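Local structure of biphenyl 2,3-Dioxygenase Beta Subunit (2GBW) at residues Ser97-Glu107 with Val118-Arg128; Thr134-Asp142 with Arg156-Asp167. The protein is the beta subunit of a ring-hydroxylating dioxygenase that probably takes part in adding both atoms of dioxygen to aromatic rings such as biphenyl. All coordinates share one frame; numbering follows the deposited sequence.

Interaction 1: Ser97-Glu107 with Val118-Arg128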
loop_
_atom_site.group_PDB
_atom_site.type_symbol
_atom_site.label_atom_id
_atom_site.label_comp_id
_atom_site.label_asym_id
_atom_site.label_seq_id
_atom_site.Cartn_x
_atom_site.Cartn_y
_atom_site.Cartn_z
ATOM N N SER B 97 -21.844 1.502 4.105
ATOM C CA SER B 97 -20.660 1.259 3.297
ATOM C C SER B 97 -21.082 0.407 2.087
ATOM O O SER B 97 -22.192 -0.162 2.036
ATOM C CB SER B 97 -19.614 0.566 4.118
ATOM O OG SER B 97 -20.135 -0.546 4.761
ATOM N N LYS B 98 -20.205 0.384 1.109
ATOM C CA LYS B 98 -20.432 -0.298 -0.142
ATOM C C LYS B 98 -19.742 -1.652 -0.133
ATOM O O LYS B 98 -18.655 -1.789 0.445
ATOM C CB LYS B 98 -19.863 0.558 -1.257
ATOM C CG LYS B 98 -20.657 1.822 -1.484
ATOM C CD LYS B 98 -20.525 2.284 -2.929
ATOM C CE LYS B 98 -21.633 3.316 -3.361
ATOM N NZ LYS B 98 -21.421 3.889 -4.776
ATOM N N ILE B 99 -20.364 -2.654 -0.738
ATOM C CA ILE B 99 -19.716 -3.960 -0.784
ATOM C C ILE B 99 -20.048 -4.568 -2.147
ATOM O O ILE B 99 -21.147 -4.337 -2.693
ATOM C CB ILE B 99 -20.157 -4.838 0.384
ATOM C CG1 ILE B 99 -19.361 -6.158 0.418
ATOM C CG2 ILE B 99 -21.687 -5.060 0.374
ATOM C CD1 ILE B 99 -19.435 -6.844 1.752
ATOM N N ARG B 100 -19.090 -5.247 -2.729
ATOM C CA ARG B 100 -19.316 -5.909 -4.011
ATOM C C ARG B 100 -18.656 -7.256 -4.040
ATOM O O ARG B 100 -17.529 -7.401 -3.695
ATOM C CB ARG B 100 -18.834 -5.056 -5.188
ATOM C CG ARG B 100 -19.395 -5.454 -6.525
ATOM C CD ARG B 100 -19.281 -4.465 -7.665
ATOM N NE ARG B 100 -19.805 -3.124 -7.331
ATOM C CZ ARG B 100 -21.082 -2.761 -7.431
ATOM N NH1 ARG B 100 -22.035 -3.586 -7.921
ATOM N NH2 ARG B 100 -21.425 -1.544 -7.056
ATOM N N TYR B 101 -19.384 -8.256 -4.517
ATOM C CA TYR B 101 -18.935 -9.656 -4.428
ATOM C C TYR B 101 -18.715 -10.271 -5.814
ATOM O O TYR B 101 -19.536 -10.130 -6.734
ATOM C CB TYR B 101 -20.018 -10.540 -3.753
ATOM C CG TYR B 101 -20.409 -10.246 -2.337
ATOM C CD1 TYR B 101 -21.263 -9.197 -2.028
ATOM C CD2 TYR B 101 -20.042 -11.088 -1.308
ATOM C CE1 TYR B 101 -21.651 -8.928 -0.723
ATOM C CE2 TYR B 101 -20.422 -10.814 0.007
ATOM C CZ TYR B 101 -21.231 -9.757 0.287
ATOM O OH TYR B 101 -21.652 -9.537 1.577
ATOM N N PHE B 102 -17.597 -10.979 -5.936
ATOM C CA PHE B 102 -17.217 -11.683 -7.129
ATOM C C PHE B 102 -17.100 -13.165 -6.814
ATOM O O PHE B 102 -16.157 -13.602 -6.169
ATOM C CB PHE B 102 -15.942 -11.091 -7.700
ATOM C CG PHE B 102 -16.099 -9.651 -8.136
ATOM C CD1 PHE B 102 -16.002 -8.657 -7.214
ATOM C CD2 PHE B 102 -16.331 -9.312 -9.494
ATOM C CE1 PHE B 102 -16.178 -7.307 -7.567
ATOM C CE2 PHE B 102 -16.529 -7.945 -9.876
ATOM C CZ PHE B 102 -16.396 -6.944 -8.907
ATOM N N VAL B 103 -18.129 -13.912 -7.215
ATOM C CA VAL B 103 -18.246 -15.316 -6.885
ATOM C C VAL B 103 -17.826 -16.098 -8.108
ATOM O O VAL B 103 -18.335 -15.856 -9.200
ATOM C CB VAL B 103 -19.685 -15.692 -6.448
ATOM C CG1 VAL B 103 -19.823 -17.205 -6.175
ATOM C CG2 VAL B 103 -20.109 -14.885 -5.270
ATOM N N SER B 104 -16.898 -17.039 -7.943
ATOM C CA SER B 104 -16.380 -17.836 -9.050
ATOM C C SER B 104 -16.133 -19.288 -8.655
ATOM O O SER B 104 -16.164 -19.658 -7.477
ATOM C CB SER B 104 -15.035 -17.244 -9.546
ATOM O OG SER B 104 -14.686 -17.906 -10.749
ATOM N N ASN B 105 -15.917 -20.125 -9.677
ATOM C CA ASN B 105 -15.540 -21.505 -9.518
ATOM C C ASN B 105 -16.570 -22.279 -8.736
ATOM O O ASN B 105 -16.219 -23.011 -7.830
ATOM C CB ASN B 105 -14.186 -21.614 -8.801
ATOM C CG ASN B 105 -13.263 -22.548 -9.540
ATOM O OD1 ASN B 105 -12.747 -22.182 -10.623
ATOM N ND2 ASN B 105 -13.104 -23.757 -9.044
ATOM N N VAL B 106 -17.840 -22.026 -9.007
ATOM C CA VAL B 106 -18.921 -22.740 -8.338
ATOM C C VAL B 106 -18.888 -24.197 -8.841
ATOM O O VAL B 106 -18.937 -24.441 -10.031
ATOM C CB VAL B 106 -20.285 -22.090 -8.674
ATOM C CG1 VAL B 106 -21.466 -22.932 -8.167
ATOM C CG2 VAL B 106 -20.369 -20.716 -8.094
ATOM N N GLU B 107 -18.748 -25.162 -7.931
ATOM C CA GLU B 107 -18.783 -26.565 -8.294
ATOM C C GLU B 107 -19.721 -27.229 -7.319
ATOM O O GLU B 107 -19.535 -27.143 -6.113
ATOM C CB GLU B 107 -17.407 -27.197 -8.228
ATOM C CG GLU B 107 -16.471 -26.761 -9.372
ATOM C CD GLU B 107 -15.124 -27.473 -9.280
ATOM O OE1 GLU B 107 -14.346 -27.103 -8.379
ATOM O OE2 GLU B 107 -14.831 -28.342 -10.114
ATOM N N VAL B 118 -21.721 -27.761 -2.301
ATOM C CA VAL B 118 -21.316 -26.672 -3.209
ATOM C C VAL B 118 -20.080 -25.903 -2.739
ATOM O O VAL B 118 -20.048 -25.272 -1.657
ATOM C CB VAL B 118 -22.487 -25.691 -3.475
ATOM C CG1 VAL B 118 -22.133 -24.724 -4.637
ATOM C CG2 VAL B 118 -23.799 -26.467 -3.743
ATOM N N LEU B 119 -19.060 -25.927 -3.590
ATOM C CA LEU B 119 -17.831 -25.177 -3.412
ATOM C C LEU B 119 -17.873 -23.896 -4.262
ATOM O O LEU B 119 -18.351 -23.879 -5.388
ATOM C CB LEU B 119 -16.641 -26.019 -3.837
ATOM C CG LEU B 119 -16.502 -27.378 -3.153
ATOM C CD1 LEU B 119 -15.458 -28.219 -3.907
ATOM C CD2 LEU B 119 -16.132 -27.164 -1.701
ATOM N N SER B 120 -17.326 -22.819 -3.735
ATOM C CA SER B 120 -17.157 -21.596 -4.522
ATOM C C SER B 120 -15.998 -20.745 -3.947
ATOM O O SER B 120 -15.661 -20.860 -2.756
ATOM C CB SER B 120 -18.481 -20.828 -4.576
ATOM O OG SER B 120 -18.905 -20.505 -3.266
ATOM N N ASN B 121 -15.410 -19.887 -4.793
ATOM C CA ASN B 121 -14.411 -18.898 -4.428
ATOM C C ASN B 121 -15.093 -17.508 -4.346
ATOM O O ASN B 121 -15.920 -17.154 -5.240
ATOM C CB ASN B 121 -13.333 -18.763 -5.518
ATOM C CG ASN B 121 -12.409 -19.944 -5.614
ATOM O OD1 ASN B 121 -12.329 -20.764 -4.693
ATOM N ND2 ASN B 121 -11.661 -20.015 -6.710
ATOM N N ILE B 122 -14.766 -16.725 -3.318
ATOM C CA ILE B 122 -15.409 -15.434 -3.170
ATOM C C ILE B 122 -14.382 -14.368 -3.017
ATOM O O ILE B 122 -13.430 -14.532 -2.243
ATOM C CB ILE B 122 -16.402 -15.370 -1.999
ATOM C CG1 ILE B 122 -17.350 -16.537 -2.002
ATOM C CG2 ILE B 122 -17.255 -14.105 -2.102
ATOM C CD1 ILE B 122 -18.181 -16.647 -0.780
ATOM N N LEU B 123 -14.533 -13.310 -3.783
ATOM C CA LEU B 123 -13.737 -12.099 -3.637
ATOM C C LEU B 123 -14.690 -10.963 -3.269
ATOM O O LEU B 123 -15.662 -10.689 -3.970
ATOM C CB LEU B 123 -13.034 -11.767 -4.978
ATOM C CG LEU B 123 -12.224 -10.467 -5.106
ATOM C CD1 LEU B 123 -11.082 -10.351 -4.103
ATOM C CD2 LEU B 123 -11.700 -10.354 -6.572
ATOM N N VAL B 124 -14.369 -10.281 -2.179
ATOM C CA VAL B 124 -15.248 -9.249 -1.600
ATOM C C VAL B 124 -14.480 -7.962 -1.539
ATOM O O VAL B 124 -13.416 -7.908 -0.922
ATOM C CB VAL B 124 -15.718 -9.563 -0.142
ATOM C CG1 VAL B 124 -16.641 -8.419 0.351
ATOM C CG2 VAL B 124 -16.432 -10.927 -0.074
ATOM N N TYR B 125 -14.971 -6.973 -2.266
ATOM C CA TYR B 125 -14.425 -5.645 -2.289
ATOM C C TYR B 125 -15.356 -4.703 -1.523
ATOM O O TYR B 125 -16.515 -4.569 -1.848
ATOM C CB TYR B 125 -14.301 -5.114 -3.733
ATOM C CG TYR B 125 -12.926 -5.000 -4.239
ATOM C CD1 TYR B 125 -12.288 -6.097 -4.785
ATOM C CD2 TYR B 125 -12.258 -3.804 -4.185
ATOM C CE1 TYR B 125 -10.990 -6.005 -5.232
ATOM C CE2 TYR B 125 -10.989 -3.697 -4.658
ATOM C CZ TYR B 125 -10.362 -4.817 -5.170
ATOM O OH TYR B 125 -9.062 -4.730 -5.601
ATOM N N ARG B 126 -14.778 -3.974 -0.576
ATOM C CA ARG B 126 -15.504 -3.045 0.277
ATOM C C ARG B 126 -14.920 -1.643 0.191
ATOM O O ARG B 126 -13.688 -1.474 0.201
ATOM C CB ARG B 126 -15.467 -3.494 1.742
ATOM C CG ARG B 126 -15.889 -4.954 2.013
ATOM C CD ARG B 126 -15.696 -5.335 3.499
ATOM N NE ARG B 126 -16.728 -4.811 4.382
ATOM C CZ ARG B 126 -16.707 -4.853 5.715
ATOM N NH1 ARG B 126 -15.609 -5.251 6.348
ATOM N NH2 ARG B 126 -17.735 -4.407 6.421
ATOM N N ASN B 127 -15.795 -0.635 0.126
ATOM C CA ASN B 127 -15.392 0.784 0.122
ATOM C C ASN B 127 -16.225 1.540 1.116
ATOM O O ASN B 127 -17.406 1.224 1.310
ATOM C CB ASN B 127 -15.658 1.391 -1.272
ATOM C CG ASN B 127 -14.693 0.919 -2.303
ATOM O OD1 ASN B 127 -14.886 -0.163 -2.888
ATOM N ND2 ASN B 127 -13.654 1.710 -2.561
ATOM N N ARG B 128 -15.596 2.482 1.811
ATOM C CA ARG B 128 -16.350 3.378 2.667
ATOM C C ARG B 128 -15.619 4.700 2.779
ATOM O O ARG B 128 -14.450 4.833 2.362
ATOM C CB ARG B 128 -16.561 2.787 4.059
ATOM C CG ARG B 128 -15.274 2.579 4.848
ATOM C CD ARG B 128 -15.555 1.856 6.216
ATOM N NE ARG B 128 -16.564 2.577 7.009
ATOM C CZ ARG B 128 -16.297 3.523 7.876
ATOM N NH1 ARG B 128 -15.032 3.890 8.110
ATOM N NH2 ARG B 128 -17.296 4.126 8.506
HETATM O O HOH W 1 -18.522 -2.685 3.133
HETATM O O HOH W 2 -20.026 -4.016 4.627
#
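Ser97-Glu107 and Val118-Arg128 pair as antiparallel strands, their axes 4.6 Å apart at closest and their directions 175° from each other, with two backbone hydrogen bonds at each of the pairs Lys98-Asn127, Arg100-Tyr125, Phe102-Leu123, Ser104-Asn121 and Glu107-Leu119. Between the last two the register slips by one residue, a beta bulge at which Asn105 takes positive phi and psi. The Asn105 CB lies 3.6 Å from Asn121 ND2, the two amides running side by side with nearly parallel planes. Asn105 ND2 bonds to Arg21 O of the third subunit, and Asn121 ND2 to Tyr101 O of that same subunit.

On the face of Ile99, Tyr101 and Val103, which helix 10-28 helps to cover, Val124 sits between two neighbours. Its CG1, anti to the backbone N (chi1 -179°), presses on Ile99 CD1 at 3.5 Å, tighter than usual van der Waals contact, while CG2 lies 3.8 Å from Tyr101 CD2. Ile122 CG2 reaches the edge of the same tyrosine ring. This long hairpin belongs to the strongly curved sheet of the NTF2-like fold, whose concave side is packed by helices.

On the other face Phe102 CB and Leu123 CB lie 4.0 Å apart, and both residues pack on neighbouring copies of the protein. Arg100 NH2 forms a salt bridge with Asp161 of the second subunit.

Near the open end of the ladder, Arg126 CG runs alongside Ile99 CG1 at 4.0 Å. One water gives hydrogen bonds to Ser97 OG, which is also bonded to Glu93, and to Lys98 O, and accepts from Arg126 NE at 3.0 Å, so it ties the guanidinium to the edge of the partner strand. Arg126 NH2 bonds to Asn169 and to a second water.

Interaction 2: Thr134-Asp142 with Arg156-Asp167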
loop_
_atom_site.group_PDB
_atom_site.type_symbol
_atom_site.label_atom_id
_atom_site.label_comp_id
_atom_site.label_asym_id
_atom_site.label_seq_id
_atom_site.Cartn_x
_atom_site.Cartn_y
_atom_site.Cartn_z
ATOM N N THR B 134 -11.014 -2.151 1.308
ATOM C CA THR B 134 -10.485 -3.390 1.812
ATOM C C THR B 134 -10.977 -4.519 0.927
ATOM O O THR B 134 -12.063 -4.430 0.267
ATOM C CB THR B 134 -10.925 -3.623 3.237
ATOM O OG1 THR B 134 -12.339 -3.708 3.312
ATOM C CG2 THR B 134 -10.364 -2.490 4.230
ATOM N N VAL B 135 -10.161 -5.568 0.903
ATOM C CA VAL B 135 -10.431 -6.712 -0.004
ATOM C C VAL B 135 -10.248 -8.020 0.711
ATOM O O VAL B 135 -9.257 -8.194 1.426
ATOM C CB VAL B 135 -9.505 -6.666 -1.191
ATOM C CG1 VAL B 135 -9.839 -7.878 -2.188
ATOM C CG2 VAL B 135 -9.595 -5.296 -1.889
ATOM N N HIS B 136 -11.175 -8.964 0.518
ATOM C CA HIS B 136 -11.110 -10.258 1.197
ATOM C C HIS B 136 -11.295 -11.361 0.180
ATOM O O HIS B 136 -12.072 -11.215 -0.772
ATOM C CB HIS B 136 -12.202 -10.405 2.261
ATOM C CG HIS B 136 -12.154 -9.365 3.322
ATOM N ND1 HIS B 136 -11.443 -9.512 4.507
ATOM C CD2 HIS B 136 -12.715 -8.144 3.360
ATOM C CE1 HIS B 136 -11.628 -8.428 5.242
ATOM N NE2 HIS B 136 -12.339 -7.560 4.545
ATOM N N THR B 137 -10.597 -12.463 0.376
ATOM C CA THR B 137 -10.869 -13.670 -0.373
ATOM C C THR B 137 -11.104 -14.810 0.558
ATOM O O THR B 137 -10.451 -14.919 1.619
ATOM C CB THR B 137 -9.810 -14.019 -1.408
ATOM O OG1 THR B 137 -8.557 -14.261 -0.764
ATOM C CG2 THR B 137 -9.667 -12.869 -2.383
ATOM N N LEU B 138 -12.090 -15.614 0.157
ATOM C CA LEU B 138 -12.572 -16.763 0.931
ATOM C C LEU B 138 -12.972 -17.947 0.040
ATOM O O LEU B 138 -13.389 -17.758 -1.124
ATOM C CB LEU B 138 -13.853 -16.398 1.730
ATOM C CG LEU B 138 -13.943 -15.225 2.703
ATOM C CD1 LEU B 138 -14.465 -14.031 1.898
ATOM C CD2 LEU B 138 -14.862 -15.487 3.952
ATOM N N GLY B 139 -12.863 -19.143 0.609
ATOM C CA GLY B 139 -13.534 -20.355 0.078
ATOM C C GLY B 139 -14.844 -20.511 0.842
ATOM O O GLY B 139 -14.981 -20.180 2.043
ATOM N N ARG B 140 -15.860 -20.959 0.149
ATOM C CA ARG B 140 -17.135 -21.205 0.743
ATOM C C ARG B 140 -17.493 -22.680 0.469
ATOM O O ARG B 140 -17.341 -23.173 -0.650
ATOM C CB ARG B 140 -18.184 -20.272 0.150
ATOM C CG ARG B 140 -19.584 -20.569 0.668
ATOM C CD ARG B 140 -20.567 -19.466 0.352
ATOM N NE ARG B 140 -20.786 -19.337 -1.090
ATOM C CZ ARG B 140 -21.531 -18.402 -1.661
ATOM N NH1 ARG B 140 -22.175 -17.529 -0.928
ATOM N NH2 ARG B 140 -21.662 -18.375 -2.988
ATOM N N GLU B 141 -17.946 -23.370 1.508
ATOM C CA GLU B 141 -18.368 -24.759 1.419
ATOM C C GLU B 141 -19.797 -24.783 1.977
ATOM O O GLU B 141 -19.977 -24.593 3.182
ATOM C CB GLU B 141 -17.416 -25.677 2.191
ATOM C CG GLU B 141 -15.992 -25.651 1.644
ATOM C CD GLU B 141 -14.956 -26.393 2.487
ATOM O OE1 GLU B 141 -15.275 -26.951 3.570
ATOM O OE2 GLU B 141 -13.783 -26.416 2.019
ATOM N N ASP B 142 -20.792 -24.954 1.085
ATOM C CA ASP B 142 -22.242 -24.991 1.456
ATOM C C ASP B 142 -22.802 -26.385 1.315
ATOM O O ASP B 142 -22.368 -27.150 0.446
ATOM C CB ASP B 142 -23.088 -24.089 0.534
ATOM C CG ASP B 142 -22.915 -22.587 0.776
ATOM O OD1 ASP B 142 -22.386 -22.159 1.836
ATOM O OD2 ASP B 142 -23.386 -21.813 -0.118
ATOM N N ARG B 156 -23.133 -23.540 6.052
ATOM C CA ARG B 156 -22.223 -22.638 5.342
ATOM C C ARG B 156 -20.960 -22.552 6.125
ATOM O O ARG B 156 -20.964 -22.121 7.284
ATOM C CB ARG B 156 -22.836 -21.263 5.129
ATOM C CG ARG B 156 -21.859 -20.188 4.534
ATOM C CD ARG B 156 -22.654 -19.116 3.832
ATOM N NE ARG B 156 -23.234 -19.555 2.585
ATOM C CZ ARG B 156 -24.170 -18.881 1.916
ATOM N NH1 ARG B 156 -24.612 -17.715 2.400
ATOM N NH2 ARG B 156 -24.669 -19.379 0.779
ATOM N N LYS B 157 -19.872 -22.976 5.498
ATOM C CA LYS B 157 -18.548 -22.843 6.088
ATOM C C LYS B 157 -17.741 -21.899 5.236
ATOM O O LYS B 157 -17.684 -22.102 4.016
ATOM C CB LYS B 157 -17.862 -24.208 6.195
ATOM C CG LYS B 157 -16.558 -24.184 6.995
ATOM C CD LYS B 157 -16.034 -25.618 7.096
ATOM C CE LYS B 157 -14.714 -25.675 7.852
ATOM N NZ LYS B 157 -14.310 -27.110 7.841
ATOM N N LEU B 158 -17.121 -20.889 5.883
ATOM C CA LEU B 158 -16.366 -19.816 5.222
ATOM C C LEU B 158 -14.930 -19.893 5.671
ATOM O O LEU B 158 -14.633 -19.812 6.891
ATOM C CB LEU B 158 -16.937 -18.430 5.562
ATOM C CG LEU B 158 -18.410 -18.206 5.112
ATOM C CD1 LEU B 158 -19.090 -16.987 5.755
ATOM C CD2 LEU B 158 -18.487 -18.167 3.558
ATOM N N ILE B 159 -14.028 -20.032 4.710
ATOM C CA ILE B 159 -12.626 -20.282 4.984
ATOM C C ILE B 159 -11.827 -19.064 4.524
ATOM O O ILE B 159 -11.671 -18.823 3.331
ATOM C CB ILE B 159 -12.149 -21.521 4.264
ATOM C CG1 ILE B 159 -13.063 -22.713 4.650
ATOM C CG2 ILE B 159 -10.675 -21.729 4.618
ATOM C CD1 ILE B 159 -13.118 -23.758 3.616
ATOM N N LEU B 160 -11.378 -18.260 5.475
ATOM C CA LEU B 160 -10.683 -17.039 5.173
ATOM C C LEU B 160 -9.294 -17.311 4.626
ATOM O O LEU B 160 -8.553 -18.122 5.198
ATOM C CB LEU B 160 -10.565 -16.218 6.448
ATOM C CG LEU B 160 -11.820 -15.569 6.946
ATOM C CD1 LEU B 160 -11.537 -14.917 8.356
ATOM C CD2 LEU B 160 -12.228 -14.530 5.940
ATOM N N ASP B 161 -8.862 -16.568 3.609
ATOM C CA ASP B 161 -7.510 -16.804 3.148
ATOM C C ASP B 161 -6.402 -16.116 4.027
ATOM O O ASP B 161 -5.309 -16.620 4.043
ATOM C CB ASP B 161 -7.319 -16.416 1.697
ATOM C CG ASP B 161 -8.093 -17.315 0.760
ATOM O OD1 ASP B 161 -8.416 -18.443 1.174
ATOM O OD2 ASP B 161 -8.391 -16.886 -0.368
ATOM N N ALA B 162 -6.714 -15.017 4.701
ATOM C CA ALA B 162 -5.750 -14.204 5.477
ATOM C C ALA B 162 -5.782 -14.565 6.942
ATOM O O ALA B 162 -6.836 -14.560 7.579
ATOM C CB ALA B 162 -6.015 -12.677 5.332
ATOM N N ARG B 163 -4.616 -14.840 7.510
ATOM C CA ARG B 163 -4.534 -15.102 8.941
ATOM C C ARG B 163 -4.847 -13.829 9.759
ATOM O O ARG B 163 -5.552 -13.908 10.762
ATOM C CB ARG B 163 -3.149 -15.642 9.322
ATOM C CG ARG B 163 -2.928 -15.850 10.811
ATOM C CD ARG B 163 -3.874 -16.905 11.363
ATOM N NE ARG B 163 -3.824 -17.099 12.830
ATOM C CZ ARG B 163 -4.738 -16.632 13.712
ATOM N NH1 ARG B 163 -5.706 -15.793 13.352
ATOM N NH2 ARG B 163 -4.630 -16.965 14.995
ATOM N N VAL B 164 -4.227 -12.692 9.404
ATOM C CA VAL B 164 -4.465 -11.385 10.060
ATOM C C VAL B 164 -5.363 -10.586 9.140
ATOM O O VAL B 164 -5.002 -10.324 8.002
ATOM C CB VAL B 164 -3.158 -10.629 10.294
ATOM C CG1 VAL B 164 -3.439 -9.215 10.859
ATOM C CG2 VAL B 164 -2.191 -11.450 11.195
ATOM N N THR B 165 -6.559 -10.270 9.617
ATOM C CA THR B 165 -7.586 -9.584 8.788
ATOM C C THR B 165 -7.166 -8.100 8.629
ATOM O O THR B 165 -6.945 -7.392 9.642
ATOM C CB THR B 165 -8.927 -9.636 9.461
ATOM O OG1 THR B 165 -9.242 -10.973 9.794
ATOM C CG2 THR B 165 -9.991 -8.989 8.585
ATOM N N GLN B 166 -7.010 -7.638 7.381
ATOM C CA GLN B 166 -6.583 -6.237 7.147
ATOM C C GLN B 166 -7.830 -5.393 6.847
ATOM O O GLN B 166 -8.062 -4.933 5.690
ATOM C CB GLN B 166 -5.506 -6.154 6.041
ATOM C CG GLN B 166 -4.342 -7.052 6.329
ATOM C CD GLN B 166 -3.117 -6.808 5.462
ATOM O OE1 GLN B 166 -2.421 -7.774 5.039
ATOM N NE2 GLN B 166 -2.844 -5.542 5.182
ATOM N N ASP B 167 -8.694 -5.294 7.860
ATOM C CA ASP B 167 -9.920 -4.476 7.762
ATOM C C ASP B 167 -10.341 -4.202 9.197
ATOM O O ASP B 167 -9.957 -4.972 10.103
ATOM C CB ASP B 167 -10.983 -5.302 7.021
ATOM C CG ASP B 167 -12.251 -4.542 6.587
ATOM O OD1 ASP B 167 -12.620 -3.506 7.160
ATOM O OD2 ASP B 167 -12.954 -5.075 5.629
HETATM O O HOH W 3 -8.957 -7.110 4.017
HETATM O O HOH W 4 -8.905 -13.040 2.989
HETATM O O HOH W 5 -13.616 -27.883 5.101
#
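Arg156 presents NE to Asp142 OD1 at 2.8 Å and NH2 to OD2 at 2.9 Å in a salt bridge, both oxygens close to its guanidinium plane; Asp142 OD2 is also hydrogen-bonded to Tyr20 OH. Arg140 lays its guanidinium on one face of Arg156, planes 28° apart; the two share the C-terminal carboxylate of Cys174, and Glu23 adds a salt bridge to Arg156.

Two further carboxylates take hydrogen bonds from 134-142. Asp167 OD2 accepts from His136 NE2 at 2.8 Å through its anti lone pair, nearly straight (170°), and from Thr134 OG1 above the carboxylate plane. His136 binds zinc in a structure of this protein; here no metal is bound to it, and the bond to Asp167 probably helps to set how its ring is turned. Thr137 OG1 donates a hydrogen bond to Asp161 OD2 at 2.7 Å.

Between these polar groups runs the ladder of an antiparallel hairpin within the NTF2-like sheet, with paired backbone bonds at Gly139-Ile159 and Glu141-Lys157. Asp161 N still bonds to Thr137 O; past it the chain loops away and comes back at Thr165-Asp167.

Apolar contact centres on Leu138, whose CD2 meets Leu160 CD2 at a tight 3.4 Å and touches Leu158 CB.

How the interactions relate
Read from the N terminus, the chain illustrates a meander of consecutive hairpins. Interaction 1 closes first, folding 118-128 back on 97-107 through the turn joining strands 98-112 and 115-128; interaction 2 opens after it and closes the next but one turn, so the two loops lie in series and neither nest nor cross. The shared seam is the pairing of strands 115-128 and 132-147, where Ile122 N lies 2.8 Å from Leu138 O, a probable hydrogen bond. Leu123 packs on Val135 and Thr137 beside it. A salt bridge from Arg126 NH1 to Asp167 OD2 brings the tail of 156-167 back to interaction 1, and both contacts touch the third subunit.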